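Local coordinates for protein Rbam17540 (Bacillus amyloliquefaciens, PDB 2YOY) that probably cleaves cellulose oxidatively as a copper-dependent lytic polysaccharide monooxygenase of the CBM33 type, here holding copper in its reduced state, at residues A[98-103]-A[158-163]. Residues are numbered along the deposited sequence; the frame is centred on the assembly and turned at random.
With CU1 (copper (I) ion), chain C.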
loop_
_atom_site.group_PDB
_atom_site.type_symbol
_atom_site.label_atom_id
_atom_site.label_comp_id
_atom_site.label_asym_id
_atom_site.label_seq_id
_atom_site.Cartn_x
_atom_site.Cartn_y
_atom_site.Cartn_z
ATOM N N HIS A 98 -8.324 3.461 -13.935
ATOM C CA HIS A 98 -9.755 3.637 -13.858
ATOM C C HIS A 98 -10.136 5.028 -13.385
ATOM O O HIS A 98 -9.338 5.728 -12.749
ATOM C CB HIS A 98 -10.368 2.677 -12.847
ATOM C CG HIS A 98 -10.025 1.248 -13.080
ATOM N ND1 HIS A 98 -10.398 0.572 -14.222
ATOM C CD2 HIS A 98 -9.333 0.359 -12.321
ATOM C CE1 HIS A 98 -9.964 -0.674 -14.155
ATOM N NE2 HIS A 98 -9.330 -0.834 -13.002
ATOM N N ALA A 99 -11.385 5.397 -13.678
ATOM C CA ALA A 99 -11.999 6.596 -13.153
ATOM C C ALA A 99 -11.852 6.605 -11.647
ATOM O O ALA A 99 -12.116 5.591 -11.008
ATOM C CB ALA A 99 -13.478 6.639 -13.513
ATOM N N THR A 100 -11.458 7.747 -11.094
ATOM C CA THR A 100 -11.007 7.819 -9.694
ATOM C C THR A 100 -11.759 8.854 -8.899
ATOM O O THR A 100 -11.936 9.987 -9.350
ATOM C CB THR A 100 -9.489 8.122 -9.667
ATOM O OG1 THR A 100 -8.799 7.066 -10.343
ATOM C CG2 THR A 100 -8.959 8.303 -8.224
ATOM N N SER A 101 -12.181 8.485 -7.677
ATOM C CA SER A 101 -12.833 9.412 -6.772
ATOM C C SER A 101 -11.849 10.072 -5.808
ATOM O O SER A 101 -11.950 11.258 -5.539
ATOM C CB SER A 101 -13.967 8.745 -6.008
ATOM O OG SER A 101 -13.502 7.612 -5.341
ATOM N N LYS A 102 -10.903 9.304 -5.278
ATOM C CA LYS A 102 -9.886 9.890 -4.385
ATOM C C LYS A 102 -8.763 8.915 -4.128
ATOM O O LYS A 102 -8.891 7.710 -4.348
ATOM C CB LYS A 102 -10.467 10.343 -3.033
ATOM C CG LYS A 102 -10.906 9.221 -2.109
ATOM C CD LYS A 102 -11.386 9.755 -0.771
ATOM C CE LYS A 102 -11.673 8.632 0.183
ATOM N NZ LYS A 102 -12.114 9.123 1.511
ATOM N N TRP A 103 -7.648 9.458 -3.661
ATOM C CA TRP A 103 -6.638 8.689 -2.999
ATOM C C TRP A 103 -6.467 9.211 -1.579
ATOM O O TRP A 103 -6.764 10.370 -1.258
ATOM C CB TRP A 103 -5.287 8.776 -3.691
ATOM C CG TRP A 103 -5.190 8.356 -5.120
ATOM C CD1 TRP A 103 -4.640 7.181 -5.595
ATOM C CD2 TRP A 103 -5.485 9.151 -6.290
ATOM N NE1 TRP A 103 -4.600 7.197 -6.969
ATOM C CE2 TRP A 103 -5.115 8.383 -7.423
ATOM C CE3 TRP A 103 -5.994 10.430 -6.480
ATOM C CZ2 TRP A 103 -5.245 8.874 -8.752
ATOM C CZ3 TRP A 103 -6.153 10.908 -7.810
ATOM C CH2 TRP A 103 -5.790 10.123 -8.905
ATOM N N GLY A 158 -1.070 3.625 1.160
ATOM C CA GLY A 158 -1.849 4.314 0.173
ATOM C C GLY A 158 -3.058 3.601 -0.357
ATOM O O GLY A 158 -2.974 2.425 -0.692
ATOM N N VAL A 159 -4.176 4.323 -0.428
ATOM C CA VAL A 159 -5.424 3.766 -0.899
ATOM C C VAL A 159 -5.949 4.542 -2.131
ATOM O O VAL A 159 -6.047 5.757 -2.109
ATOM C CB VAL A 159 -6.464 3.734 0.223
ATOM C CG1 VAL A 159 -7.709 2.970 -0.238
ATOM C CG2 VAL A 159 -5.924 3.071 1.506
ATOM N N TRP A 160 -6.317 3.815 -3.181
ATOM C CA TRP A 160 -6.826 4.373 -4.392
ATOM C C TRP A 160 -8.282 3.891 -4.535
ATOM O O TRP A 160 -8.518 2.690 -4.700
ATOM C CB TRP A 160 -5.957 3.906 -5.551
ATOM C CG TRP A 160 -6.535 4.150 -6.941
ATOM C CD1 TRP A 160 -7.319 5.189 -7.316
ATOM C CD2 TRP A 160 -6.380 3.314 -8.104
ATOM N NE1 TRP A 160 -7.646 5.069 -8.631
ATOM C CE2 TRP A 160 -7.092 3.926 -9.140
ATOM C CE3 TRP A 160 -5.701 2.116 -8.359
ATOM C CZ2 TRP A 160 -7.167 3.377 -10.432
ATOM C CZ3 TRP A 160 -5.769 1.559 -9.625
ATOM C CH2 TRP A 160 -6.493 2.216 -10.662
ATOM N N ASP A 161 -9.229 4.817 -4.441
ATOM C CA ASP A 161 -10.660 4.499 -4.615
ATOM C C ASP A 161 -11.094 4.678 -6.061
ATOM O O ASP A 161 -10.915 5.759 -6.632
ATOM C CB ASP A 161 -11.523 5.445 -3.774
ATOM C CG ASP A 161 -11.512 5.118 -2.294
ATOM O OD1 ASP A 161 -10.682 4.277 -1.821
ATOM O OD2 ASP A 161 -12.317 5.788 -1.562
ATOM N N VAL A 162 -11.721 3.646 -6.616
ATOM C CA VAL A 162 -12.269 3.691 -7.998
ATOM C C VAL A 162 -13.665 4.317 -7.940
ATOM O O VAL A 162 -14.502 3.992 -7.070
ATOM C CB VAL A 162 -12.308 2.268 -8.614
ATOM C CG1 VAL A 162 -12.927 2.292 -10.012
ATOM C CG2 VAL A 162 -10.919 1.671 -8.660
ATOM N N ALA A 163 -13.885 5.277 -8.822
ATOM C CA ALA A 163 -15.116 6.103 -8.793
ATOM C C ALA A 163 -16.392 5.291 -9.100
ATOM O O ALA A 163 -17.467 5.512 -8.508
ATOM C CB ALA A 163 -14.978 7.182 -9.828
HETATM CU CU CU1 C . -8.171 -2.308 -12.427
#
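W160 points its indole N-H at the hydroxyl of T100: NE1 donates to OG1 over 2.9 Å at 164°, with OG1 close to the ring plane. The same hydroxyl gives its own proton to the carbonyl O of H98, so the two bonds fix how T100 is turned. Its methyl, CG2, lies anti to the backbone N (chi1 of OG1 -60°) and sits over one face of W103, 3.6 Å above the ring plane and offset toward the rim. The indoles of W103 and W160 run alongside each other, near parallel at 19° but slid apart, with NE1 of W103 3.4 Å from CD1 of W160; the NE1 of W103 is hydrogen-bonded to the hydroxyl of Y94. Strands 100-108 and 154-162 pair antiparallel here, in the beta-sandwich core usual for lytic polysaccharide monooxygenases, and the loop leading into 100-108 carries H98. With H1, whose N-terminal amine also binds the metal, H98 belongs to the histidine brace, its NE2 2.0 Å from copper. Its imidazole barely overlaps W160, CD2 meeting CH2 at 3.8 Å, while CG1 of V162 packs against CB of H98. On the sheet face turned from the indoles, K102 lies beside D161, CE 3.4 Å from OD2 but NZ 4.5 Å from it, beyond a salt bridge; OD1 of D161 is hydrogen-bonded to NE2 of H104.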